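Local coordinates for AAEL008620-PA odorant-binding protein (Aedes aegypti, PDB 5V13) that binds juvenile hormone in the mosquito hemolymph, as a secreted member of the odorant-binding protein family, at residues E219-G224 / V255-D260; M168-C173 / D194-G199; D230-V235 / N244-K249; R24-T29 / N153-L158. All coordinates share one frame; numbering follows the deposited sequence.

Contact 1 of 4, residues E219-G224 / V255-D260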
loop_
_atom_site.group_PDB
_atom_site.type_symbol
_atom_site.label_atom_id
_atom_site.label_comp_id
_atom_site.label_asym_id
_atom_site.label_seq_id
_atom_site.Cartn_x
_atom_site.Cartn_y
_atom_site.Cartn_z
ATOM N N GLU B 219 15.478 18.348 22.293
ATOM C CA GLU B 219 15.140 19.759 22.482
ATOM C C GLU B 219 13.756 20.084 21.918
ATOM O O GLU B 219 12.972 20.792 22.561
ATOM C CB GLU B 219 16.218 20.638 21.845
ATOM C CG GLU B 219 17.553 20.594 22.592
ATOM C CD GLU B 219 18.666 21.364 21.890
ATOM O OE1 GLU B 219 19.798 21.394 22.425
ATOM O OE2 GLU B 219 18.417 21.929 20.804
ATOM N N ALA B 220 13.426 19.556 20.733
ATOM C CA ALA B 220 12.116 19.819 20.141
ATOM C C ALA B 220 10.984 19.257 20.991
ATOM O O ALA B 220 9.878 19.811 20.996
ATOM C CB ALA B 220 12.047 19.239 18.727
ATOM N N ALA B 221 11.231 18.161 21.708
ATOM C CA ALA B 221 10.238 17.594 22.614
ATOM C C ALA B 221 10.170 18.322 23.951
ATOM O O ALA B 221 9.305 17.994 24.774
ATOM C CB ALA B 221 10.536 16.114 22.855
ATOM N N GLY B 222 11.053 19.290 24.185
ATOM C CA GLY B 222 11.102 19.972 25.464
ATOM C C GLY B 222 11.854 19.228 26.543
ATOM O O GLY B 222 11.645 19.503 27.731
ATOM N N LYS B 223 12.723 18.289 26.167
ATOM C CA LYS B 223 13.474 17.471 27.113
ATOM C C LYS B 223 14.973 17.726 27.037
ATOM O O LYS B 223 15.763 16.883 27.474
ATOM C CB LYS B 223 13.190 15.990 26.872
ATOM C CG LYS B 223 11.726 15.628 26.873
ATOM C CD LYS B 223 11.110 15.853 28.242
ATOM C CE LYS B 223 9.621 15.590 28.220
ATOM N NZ LYS B 223 8.970 16.019 29.493
ATOM N N GLY B 224 15.386 18.858 26.475
ATOM C CA GLY B 224 16.794 19.192 26.428
ATOM C C GLY B 224 17.288 19.789 27.731
ATOM O O GLY B 224 17.220 21.007 27.923
ATOM N N VAL B 255 10.720 8.002 26.315
ATOM C CA VAL B 255 9.468 7.643 25.649
ATOM C C VAL B 255 8.840 8.875 25.013
ATOM O O VAL B 255 8.376 8.835 23.865
ATOM C CB VAL B 255 8.503 6.956 26.631
ATOM C CG1 VAL B 255 7.120 6.826 26.010
ATOM C CG2 VAL B 255 9.012 5.569 27.001
ATOM N N ALA B 256 8.849 9.999 25.734
ATOM C CA ALA B 256 8.255 11.227 25.213
ATOM C C ALA B 256 8.941 11.676 23.930
ATOM O O ALA B 256 8.270 12.056 22.961
ATOM C CB ALA B 256 8.321 12.328 26.271
ATOM N N VAL B 257 10.279 11.637 23.899
ATOM C CA VAL B 257 11.005 12.087 22.717
ATOM C C VAL B 257 10.706 11.184 21.527
ATOM O O VAL B 257 10.452 11.670 20.418
ATOM C CB VAL B 257 12.520 12.161 22.994
ATOM C CG1 VAL B 257 13.272 12.458 21.697
ATOM C CG2 VAL B 257 12.840 13.212 24.058
ATOM N N ILE B 258 10.741 9.860 21.734
ATOM C CA ILE B 258 10.456 8.924 20.651
ATOM C C ILE B 258 9.060 9.163 20.090
ATOM O O ILE B 258 8.856 9.156 18.868
ATOM C CB ILE B 258 10.631 7.470 21.141
ATOM C CG1 ILE B 258 12.113 7.184 21.419
ATOM C CG2 ILE B 258 10.047 6.471 20.129
ATOM C CD1 ILE B 258 12.390 5.795 22.005
ATOM N N ARG B 259 8.083 9.382 20.968
ATOM C CA ARG B 259 6.717 9.640 20.521
ATOM C C ARG B 259 6.641 10.924 19.710
ATOM O O ARG B 259 5.997 10.966 18.657
ATOM C CB ARG B 259 5.771 9.722 21.719
ATOM C CG ARG B 259 5.029 8.428 22.035
ATOM C CD ARG B 259 3.819 8.651 22.971
ATOM N NE ARG B 259 2.670 9.259 22.294
ATOM C CZ ARG B 259 1.735 8.583 21.623
ATOM N NH1 ARG B 259 1.800 7.257 21.524
ATOM N NH2 ARG B 259 0.733 9.236 21.039
ATOM N N ASP B 260 7.303 11.979 20.188
ATOM C CA ASP B 260 7.280 13.269 19.506
ATOM C C ASP B 260 7.906 13.181 18.119
ATOM O O ASP B 260 7.324 13.658 17.137
ATOM C CB ASP B 260 8.005 14.309 20.359
ATOM C CG ASP B 260 7.831 15.714 19.827
ATOM O OD1 ASP B 260 6.710 16.234 19.934
ATOM O OD2 ASP B 260 8.804 16.288 19.300
HETATM O O HOH W 1 8.153 18.764 18.656
#

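Contact 2 of 4, residues M168-C173 / D194-G199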
loop_
_atom_site.group_PDB
_atom_site.type_symbol
_atom_site.label_atom_id
_atom_site.label_comp_id
_atom_site.label_asym_id
_atom_site.label_seq_id
_atom_site.Cartn_x
_atom_site.Cartn_y
_atom_site.Cartn_z
ATOM N N MET B 168 4.078 6.054 10.219
ATOM C CA MET B 168 5.103 6.443 11.182
ATOM C C MET B 168 6.140 5.338 11.311
ATOM O O MET B 168 5.849 4.163 11.091
ATOM C CB MET B 168 4.499 6.736 12.556
ATOM C CG MET B 168 3.509 7.883 12.551
ATOM S SD MET B 168 2.800 8.221 14.186
ATOM C CE MET B 168 1.254 8.997 13.750
ATOM N N PHE B 169 7.354 5.726 11.713
ATOM C CA PHE B 169 8.448 4.767 11.739
ATOM C C PHE B 169 8.276 3.717 12.830
ATOM O O PHE B 169 8.659 2.559 12.631
ATOM C CB PHE B 169 9.799 5.477 11.880
ATOM C CG PHE B 169 10.664 5.312 10.657
ATOM C CD1 PHE B 169 10.984 4.042 10.196
ATOM C CD2 PHE B 169 11.105 6.410 9.938
ATOM C CE1 PHE B 169 11.741 3.867 9.046
ATOM C CE2 PHE B 169 11.859 6.241 8.790
ATOM C CZ PHE B 169 12.173 4.968 8.342
ATOM N N VAL B 170 7.726 4.078 13.991
ATOM C CA VAL B 170 7.584 3.049 15.022
ATOM C C VAL B 170 6.661 1.935 14.536
ATOM O O VAL B 170 6.981 0.745 14.672
ATOM C CB VAL B 170 7.102 3.652 16.352
ATOM C CG1 VAL B 170 6.737 2.518 17.336
ATOM C CG2 VAL B 170 8.189 4.511 16.940
ATOM N N ASP B 171 5.530 2.304 13.925
ATOM C CA ASP B 171 4.604 1.318 13.363
ATOM C C ASP B 171 5.293 0.432 12.333
ATOM O O ASP B 171 5.098 -0.792 12.318
ATOM C CB ASP B 171 3.407 2.024 12.717
ATOM C CG ASP B 171 2.416 1.041 12.078
ATOM O OD1 ASP B 171 1.701 0.349 12.830
ATOM O OD2 ASP B 171 2.350 0.952 10.833
ATOM N N PHE B 172 6.055 1.048 11.426
ATOM C CA PHE B 172 6.807 0.285 10.432
ATOM C C PHE B 172 7.748 -0.708 11.103
ATOM O O PHE B 172 7.836 -1.876 10.702
ATOM C CB PHE B 172 7.578 1.258 9.534
ATOM C CG PHE B 172 8.545 0.596 8.615
ATOM C CD1 PHE B 172 8.125 0.110 7.380
ATOM C CD2 PHE B 172 9.879 0.458 8.970
ATOM C CE1 PHE B 172 9.023 -0.519 6.533
ATOM C CE2 PHE B 172 10.776 -0.163 8.123
ATOM C CZ PHE B 172 10.339 -0.655 6.901
ATOM N N CYS B 173 8.464 -0.258 12.134
ATOM C CA CYS B 173 9.450 -1.121 12.777
ATOM C C CYS B 173 8.787 -2.215 13.604
ATOM O O CYS B 173 9.300 -3.339 13.664
ATOM C CB CYS B 173 10.387 -0.285 13.632
ATOM S SG CYS B 173 11.372 0.807 12.602
ATOM N N ASP B 194 17.066 -1.012 16.629
ATOM C CA ASP B 194 17.916 -0.649 15.500
ATOM C C ASP B 194 17.094 -0.057 14.362
ATOM O O ASP B 194 17.480 0.962 13.769
ATOM C CB ASP B 194 18.698 -1.876 15.027
ATOM C CG ASP B 194 19.769 -1.531 14.010
ATOM O OD1 ASP B 194 20.700 -0.778 14.359
ATOM O OD2 ASP B 194 19.672 -2.012 12.862
ATOM N N CYS B 195 15.945 -0.672 14.060
ATOM C CA CYS B 195 15.070 -0.155 13.008
ATOM C C CYS B 195 14.615 1.267 13.318
ATOM O O CYS B 195 14.652 2.145 12.448
ATOM C CB CYS B 195 13.859 -1.079 12.830
ATOM S SG CYS B 195 12.611 -0.516 11.599
ATOM N N VAL B 196 14.181 1.513 14.560
ATOM C CA VAL B 196 13.649 2.827 14.915
ATOM C C VAL B 196 14.752 3.875 14.868
ATOM O O VAL B 196 14.591 4.945 14.272
ATOM C CB VAL B 196 12.984 2.793 16.303
ATOM C CG1 VAL B 196 12.604 4.217 16.735
ATOM C CG2 VAL B 196 11.745 1.913 16.289
ATOM N N PHE B 197 15.887 3.583 15.504
ATOM C CA PHE B 197 16.969 4.561 15.588
ATOM C C PHE B 197 17.538 4.887 14.213
ATOM O O PHE B 197 17.906 6.036 13.945
ATOM C CB PHE B 197 18.066 4.046 16.512
ATOM C CG PHE B 197 17.689 4.055 17.979
ATOM C CD1 PHE B 197 16.567 4.745 18.426
ATOM C CD2 PHE B 197 18.453 3.370 18.900
ATOM C CE1 PHE B 197 16.230 4.765 19.775
ATOM C CE2 PHE B 197 18.117 3.377 20.256
ATOM C CZ PHE B 197 17.002 4.073 20.686
ATOM N N ARG B 198 17.620 3.895 13.323
ATOM C CA ARG B 198 18.078 4.181 11.965
ATOM C C ARG B 198 17.044 4.966 11.172
ATOM O O ARG B 198 17.416 5.793 10.332
ATOM C CB ARG B 198 18.439 2.888 11.226
ATOM C CG ARG B 198 19.710 2.252 11.745
ATOM C CD ARG B 198 20.081 0.976 11.008
ATOM N NE ARG B 198 21.311 0.403 11.562
ATOM C CZ ARG B 198 22.513 0.545 11.008
ATOM N NH1 ARG B 198 22.652 1.213 9.863
ATOM N NH2 ARG B 198 23.573 -0.006 11.582
ATOM N N GLY B 199 15.751 4.720 11.409
ATOM C CA GLY B 199 14.727 5.541 10.781
ATOM C C GLY B 199 14.762 6.983 11.257
ATOM O O GLY B 199 14.556 7.912 10.468
#

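Contact 3 of 4, residues D230-V235 / N244-K249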
loop_
_atom_site.group_PDB
_atom_site.type_symbol
_atom_site.label_atom_id
_atom_site.label_comp_id
_atom_site.label_asym_id
_atom_site.label_seq_id
_atom_site.Cartn_x
_atom_site.Cartn_y
_atom_site.Cartn_z
ATOM N N ASP B 230 26.451 14.427 27.273
ATOM C CA ASP B 230 26.904 14.237 25.903
ATOM C C ASP B 230 25.842 13.620 24.998
ATOM O O ASP B 230 26.143 13.333 23.833
ATOM C CB ASP B 230 28.164 13.362 25.892
ATOM C CG ASP B 230 27.899 11.947 26.388
ATOM O OD1 ASP B 230 26.922 11.749 27.145
ATOM O OD2 ASP B 230 28.666 11.030 26.016
ATOM N N TYR B 231 24.621 13.411 25.496
ATOM C CA TYR B 231 23.562 12.729 24.745
ATOM C C TYR B 231 24.010 11.354 24.255
ATOM O O TYR B 231 23.614 10.908 23.175
ATOM C CB TYR B 231 23.059 13.582 23.574
ATOM C CG TYR B 231 22.126 14.677 24.025
ATOM C CD1 TYR B 231 20.764 14.436 24.175
ATOM C CD2 TYR B 231 22.608 15.945 24.329
ATOM C CE1 TYR B 231 19.907 15.433 24.612
ATOM C CE2 TYR B 231 21.759 16.948 24.762
ATOM C CZ TYR B 231 20.408 16.685 24.901
ATOM O OH TYR B 231 19.562 17.684 25.335
ATOM N N CYS B 232 24.843 10.680 25.057
ATOM C CA CYS B 232 25.242 9.293 24.828
ATOM C C CYS B 232 26.129 9.141 23.596
ATOM O O CYS B 232 26.194 8.067 23.000
ATOM C CB CYS B 232 24.015 8.365 24.736
ATOM S SG CYS B 232 23.144 8.167 26.327
ATOM N N GLY B 233 26.835 10.207 23.209
ATOM C CA GLY B 233 27.837 10.081 22.165
ATOM C C GLY B 233 28.970 9.149 22.528
ATOM O O GLY B 233 29.636 8.612 21.634
ATOM N N SER B 234 29.194 8.934 23.827
ATOM C CA SER B 234 30.255 8.043 24.279
ATOM C C SER B 234 30.034 6.610 23.812
ATOM O O SER B 234 31.005 5.884 23.576
ATOM C CB SER B 234 30.346 8.093 25.805
ATOM O OG SER B 234 29.061 7.909 26.387
ATOM N N VAL B 235 28.776 6.176 23.683
ATOM C CA VAL B 235 28.529 4.773 23.363
ATOM C C VAL B 235 29.045 4.442 21.970
ATOM O O VAL B 235 29.430 3.296 21.700
ATOM C CB VAL B 235 27.030 4.429 23.517
ATOM C CG1 VAL B 235 26.499 4.935 24.846
ATOM C CG2 VAL B 235 26.224 4.989 22.375
ATOM N N ASN B 244 19.952 1.777 26.132
ATOM C CA ASN B 244 20.224 1.672 27.564
ATOM C C ASN B 244 20.833 2.959 28.109
ATOM O O ASN B 244 20.517 3.379 29.229
ATOM C CB ASN B 244 21.155 0.486 27.853
ATOM C CG ASN B 244 20.465 -0.864 27.701
ATOM O OD1 ASN B 244 19.245 -0.959 27.761
ATOM N ND2 ASN B 244 21.254 -1.917 27.517
ATOM N N CYS B 245 21.706 3.603 27.335
ATOM C CA CYS B 245 22.325 4.830 27.824
ATOM C C CYS B 245 21.293 5.951 27.946
ATOM O O CYS B 245 21.253 6.650 28.962
ATOM C CB CYS B 245 23.484 5.232 26.912
ATOM S SG CYS B 245 24.288 6.812 27.367
ATOM N N LEU B 246 20.431 6.119 26.937
ATOM C CA LEU B 246 19.419 7.172 26.995
ATOM C C LEU B 246 18.380 6.894 28.078
ATOM O O LEU B 246 17.993 7.806 28.815
ATOM C CB LEU B 246 18.733 7.329 25.635
ATOM C CG LEU B 246 19.582 7.905 24.498
ATOM C CD1 LEU B 246 18.841 7.824 23.182
ATOM C CD2 LEU B 246 19.997 9.355 24.792
ATOM N N ARG B 247 17.906 5.650 28.178
ATOM C CA ARG B 247 16.903 5.332 29.188
ATOM C C ARG B 247 17.433 5.575 30.597
ATOM O O ARG B 247 16.677 6.003 31.477
ATOM C CB ARG B 247 16.427 3.885 29.023
ATOM C CG ARG B 247 15.368 3.472 30.035
ATOM C CD ARG B 247 14.751 2.115 29.738
ATOM N NE ARG B 247 13.800 1.764 30.786
ATOM C CZ ARG B 247 12.815 0.884 30.645
ATOM N NH1 ARG B 247 12.641 0.248 29.491
ATOM N NH2 ARG B 247 12.004 0.643 31.662
ATOM N N ASP B 248 18.734 5.360 30.821
ATOM C CA ASP B 248 19.314 5.616 32.139
ATOM C C ASP B 248 19.352 7.097 32.500
ATOM O O ASP B 248 19.574 7.433 33.669
ATOM C CB ASP B 248 20.736 5.059 32.220
ATOM C CG ASP B 248 20.769 3.579 32.544
ATOM O OD1 ASP B 248 19.767 3.049 33.074
ATOM O OD2 ASP B 248 21.815 2.950 32.283
ATOM N N LYS B 249 19.181 7.986 31.529
ATOM C CA LYS B 249 19.100 9.410 31.812
ATOM C C LYS B 249 17.666 9.884 32.003
ATOM O O LYS B 249 17.449 11.068 32.274
ATOM C CB LYS B 249 19.785 10.196 30.688
ATOM C CG LYS B 249 21.288 9.934 30.643
ATOM C CD LYS B 249 21.987 10.693 29.537
ATOM C CE LYS B 249 23.426 11.011 29.934
ATOM N NZ LYS B 249 24.170 9.804 30.379
#

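Contact 4 of 4, residues R24-T29 / N153-L158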
loop_
_atom_site.group_PDB
_atom_site.type_symbol
_atom_site.label_atom_id
_atom_site.label_comp_id
_atom_site.label_asym_id
_atom_site.label_seq_id
_atom_site.Cartn_x
_atom_site.Cartn_y
_atom_site.Cartn_z
ATOM N N ARG B 24 18.487 3.352 -3.187
ATOM C CA ARG B 24 17.723 4.254 -2.339
ATOM C C ARG B 24 16.232 4.054 -2.576
ATOM O O ARG B 24 15.769 4.085 -3.721
ATOM C CB ARG B 24 18.104 5.707 -2.642
ATOM C CG ARG B 24 19.623 6.035 -2.475
ATOM C CD ARG B 24 20.114 5.845 -1.032
ATOM N NE ARG B 24 20.548 4.482 -0.709
ATOM C CZ ARG B 24 21.174 4.157 0.421
ATOM N NH1 ARG B 24 21.437 5.093 1.327
ATOM N NH2 ARG B 24 21.557 2.906 0.648
ATOM N N THR B 25 15.485 3.877 -1.492
ATOM C CA THR B 25 14.024 3.840 -1.545
ATOM C C THR B 25 13.460 5.247 -1.688
ATOM O O THR B 25 14.173 6.233 -1.496
ATOM C CB THR B 25 13.478 3.218 -0.269
ATOM O OG1 THR B 25 13.745 4.107 0.823
ATOM C CG2 THR B 25 14.109 1.861 -0.017
ATOM N N PRO B 26 12.164 5.375 -2.001
ATOM C CA PRO B 26 11.540 6.712 -1.971
ATOM C C PRO B 26 11.495 7.316 -0.580
ATOM O O PRO B 26 11.430 8.541 -0.464
ATOM C CB PRO B 26 10.128 6.464 -2.534
ATOM C CG PRO B 26 9.908 4.979 -2.416
ATOM C CD PRO B 26 11.261 4.359 -2.580
ATOM N N GLU B 27 11.535 6.504 0.483
ATOM C CA GLU B 27 11.674 7.090 1.814
ATOM C C GLU B 27 13.028 7.772 1.953
ATOM O O GLU B 27 13.123 8.885 2.475
ATOM C CB GLU B 27 11.502 6.019 2.899
ATOM C CG GLU B 27 11.557 6.541 4.354
ATOM C CD GLU B 27 12.972 6.802 4.885
ATOM O OE1 GLU B 27 13.136 7.721 5.743
ATOM O OE2 GLU B 27 13.911 6.068 4.473
ATOM N N GLN B 28 14.084 7.122 1.471
ATOM C CA GLN B 28 15.431 7.670 1.599
ATOM C C GLN B 28 15.639 8.910 0.717
ATOM O O GLN B 28 16.234 9.901 1.161
ATOM C CB GLN B 28 16.440 6.567 1.277
ATOM C CG GLN B 28 16.549 5.540 2.427
ATOM C CD GLN B 28 17.419 4.355 2.068
ATOM O OE1 GLN B 28 17.305 3.792 0.973
ATOM N NE2 GLN B 28 18.284 3.958 2.992
ATOM N N THR B 29 15.200 8.872 -0.542
ATOM C CA THR B 29 15.332 10.069 -1.373
ATOM C C THR B 29 14.504 11.225 -0.813
ATOM O O THR B 29 14.986 12.362 -0.741
ATOM C CB THR B 29 14.948 9.770 -2.823
ATOM O OG1 THR B 29 13.623 9.220 -2.879
ATOM C CG2 THR B 29 15.937 8.763 -3.425
ATOM N N ASN B 153 4.015 1.778 -8.683
ATOM C CA ASN B 153 4.823 0.569 -8.893
ATOM C C ASN B 153 5.951 0.465 -7.876
ATOM O O ASN B 153 6.208 -0.611 -7.321
ATOM C CB ASN B 153 5.398 0.568 -10.313
ATOM C CG ASN B 153 4.371 0.242 -11.353
ATOM O OD1 ASN B 153 3.349 -0.374 -11.054
ATOM N ND2 ASN B 153 4.633 0.640 -12.594
ATOM N N THR B 154 6.636 1.579 -7.620
ATOM C CA THR B 154 7.773 1.584 -6.706
ATOM C C THR B 154 7.362 1.193 -5.288
ATOM O O THR B 154 8.017 0.362 -4.646
ATOM C CB THR B 154 8.424 2.969 -6.722
ATOM O OG1 THR B 154 8.930 3.248 -8.036
ATOM C CG2 THR B 154 9.542 3.064 -5.686
ATOM N N TYR B 155 6.287 1.793 -4.765
ATOM C CA TYR B 155 5.915 1.470 -3.387
ATOM C C TYR B 155 5.281 0.080 -3.278
ATOM O O TYR B 155 5.358 -0.549 -2.214
ATOM C CB TYR B 155 4.976 2.539 -2.806
ATOM C CG TYR B 155 5.693 3.717 -2.159
ATOM C CD1 TYR B 155 6.202 3.622 -0.859
ATOM C CD2 TYR B 155 5.842 4.925 -2.831
ATOM C CE1 TYR B 155 6.840 4.711 -0.250
ATOM C CE2 TYR B 155 6.495 6.012 -2.234
ATOM C CZ TYR B 155 6.992 5.898 -0.948
ATOM O OH TYR B 155 7.634 6.977 -0.350
ATOM N N ALA B 156 4.663 -0.425 -4.347
ATOM C CA ALA B 156 4.097 -1.772 -4.252
ATOM C C ALA B 156 5.167 -2.860 -4.379
ATOM O O ALA B 156 5.064 -3.900 -3.716
ATOM C CB ALA B 156 3.011 -1.971 -5.307
ATOM N N LYS B 157 6.208 -2.625 -5.189
ATOM C CA LYS B 157 7.315 -3.579 -5.282
ATOM C C LYS B 157 8.061 -3.675 -3.962
ATOM O O LYS B 157 8.524 -4.750 -3.578
ATOM C CB LYS B 157 8.262 -3.164 -6.412
ATOM C CG LYS B 157 9.426 -4.117 -6.649
ATOM C CD LYS B 157 10.430 -3.556 -7.670
ATOM C CE LYS B 157 11.289 -2.429 -7.077
ATOM N NZ LYS B 157 12.403 -1.989 -7.988
ATOM N N LEU B 158 8.211 -2.554 -3.265
ATOM C CA LEU B 158 8.841 -2.570 -1.951
ATOM C C LEU B 158 7.874 -2.998 -0.848
ATOM O O LEU B 158 8.316 -3.564 0.157
ATOM C CB LEU B 158 9.426 -1.190 -1.638
ATOM C CG LEU B 158 10.508 -0.682 -2.591
ATOM C CD1 LEU B 158 10.880 0.780 -2.284
ATOM C CD2 LEU B 158 11.747 -1.585 -2.511
HETATM O O HOH W 2 8.483 9.375 -1.478
#

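Contact 1 of 4, residues E219-G224 / V255-D260
Ala221 and Lys223 meet Val257 and Asp260 where a Schellman motif ends helix 211-220 against the flank of helix 251-264, in the part of the chain remote from the hormone. Gly222 carries the positive phi of that motif (81°), and its N is bonded back to Glu219 O. The reversal brings Ala221 and Lys223, on either side of the glycine, up to the same valine. Val257 stands with CG1 anti to its backbone N (chi1 173°), which leaves CG2 as the branch that touches: Ala221 CB lies 3.9 Å from Val257 CG2, and Lys223 CG comes equally near to that methyl. Lys223 and Val257 pass alongside each other in opposite directions. The bend of the lysine chain at chi2 (-65°) turns its extended remainder past Ala256, and Lys223 CE reaches Ala256 CB at 4.0 Å. Tyr218 of helix 211-220 touches both Lys223 and Val257. At the other end Asp260 lays its carboxylate beside Ala221, with OD2 3.8 Å from Ala221 CA. The polar link here is indirect. One water donates to both segments, giving one hydrogen to Ala220 O at 3.1 Å and the other to Asp260 OD2 at 2.6 Å.

Contact 2 of 4, residues M168-C173 / D194-G199
Cys173 and Cys195 form a disulfide between two helices, 169-177 and 190-199, that run roughly antiparallel; the segments' axes cross at 147° and come within 9.0 Å. The bridge has chi3 -74°. Its two halves differ: Cys173 SG is anti to the carbonyl carbon, whereas Cys195 SG is anti to the backbone N (chi1 177°). Next to the bridge, Val196 pushes its CG2 methyl against Cys173 CB at 3.7 Å, while its other methyl, CG1, faces Val170 CG2 more loosely. Phe172, on the helix of Cys173, brings its ring atoms CD2 and CE2 near Cys195 SG, an oblique sulfur-aromatic contact. The chief hollow is Gly199. It has no side chain, and its bare CA lets the Phe169 ring come close and lie flat over the backbone. Tyr268 and Lys163 also touch Phe169, and Phe192 packs on Val170 and Cys173; most of the seam is buried. The fit at the glycine is a CH-pi contact: Gly199 CA sits over the middle of one ring face, 3.6 Å from the Phe169 centroid and 13° off its normal.

Contact 3 of 4, residues D230-V235 / N244-K249
Cys232 SG is bonded to Cys245 SG at 2.1 Å, and the other contacts gather round this disulfide. Its chi3 is -92°, close to the relaxed right angle. On one flank Leu246 brings its CD2 methyl to 3.7 Å from Cys232 SG; on another, Val235 CG1 packs on Cys245 CB at the same distance. Val235 manages this with CG1 anti to its carbonyl carbon, which turns that methyl toward the helix. Lys249 adds a looser touch, its CD lying 4.2 Å from Cys232 SG.

Cys232 is presented by a type I' beta turn, Asp230 to Gly233, in the loop between helices 211-220 and 239-247. The disulfide thus ties that loop to the helix it leads into. Tyr231 and Cys232 both have positive phi, and Asp230 holds the turn in shape. Its OD1 takes the N-H of Cys232 at 3.1 Å, an Asx turn, with the donor well above the carboxylate plane. Its OD2 is gripped twice by Ser234: the backbone N comes from above the plane, and the hydroxyl OG donates to the syn lone pair at 3.2 Å. Lys249 NZ stands 4.7 Å from Asp230 OD1, not in contact, though the lysine's positive charge probably helps to stabilise the ionised carboxylate.

Farther out, the Tyr231 side chain leaves its CA away from segment 244-249 and packs on Ile214 and Arg215 of helix 211-220. Leu246, on its side, is backed by Trp202, Met228, Tyr218 and Leu254, while Val235 rests on Val209.

Contact 4 of 4, residues R24-T29 / N153-L158
A capping box opens helix 26-38, and its first turn packs on helix 151-158, about 11 Å from the bound juvenile hormone measured from the Pro26 side chain. Thr25 is the N-cap. Its OG1, set between the backbone N and the carbonyl carbon by chi1 68°, accepts from Gln28 N at 3.1 Å; in return Gln28 OE1 takes the N-H of Thr25 on a lone pair in the carbonyl plane. Pro26, the first residue of the helix, makes most of the contact. Pro26 CG lies over one face of the Tyr155 ring, offset toward the hydroxyl-bearing rim and 3.4 Å from Tyr155 CZ, a CH-pi contact. Leu158 CD1 butts against Pro26 CD at 3.6 Å, and the methyl CG2 of Thr154 slides past the proline at 3.8 Å from CD. Thr154 OG1 turns instead to Asp150 O. A water in the plane of the Tyr155 ring, at its edge, lies 2.8 Å from the hydroxyl OH and donates to Pro26 O. Glu27, next along, pairs with Arg201 and Tyr268. The direct touches are mostly apolar, though the tyrosine hydroxyl oxygen also rests on Pro26 CB. The box satisfies the N-H groups of Thr25 and Gln28, and proline has no N-H to offer, which is consistent with a joint lined largely by carbon.

Contact 2 is the buried one, contact 1 lies at the surface, and contacts 3 and 4 fall between. Two are covalent: contact 2 clamps helix to helix, contact 3 a loop to the helix after it. Contacts 1 and 4 instead rely mainly on apolar touches, each with a bridging water. No helix serves two contacts, but the loop of contact 3 follows helix 211-220 of contact 1, and its helix 239-247 precedes helix 251-264. These two touch where Tyr231 OH meets Gly224 CA at 3.3 Å. Contact 2 borders contact 1 through Val170 and Ile258, and contact 4 through Phe169 and Glu27. Contacts 3 and 4 are the farthest apart, their centres about 33 Å from each other.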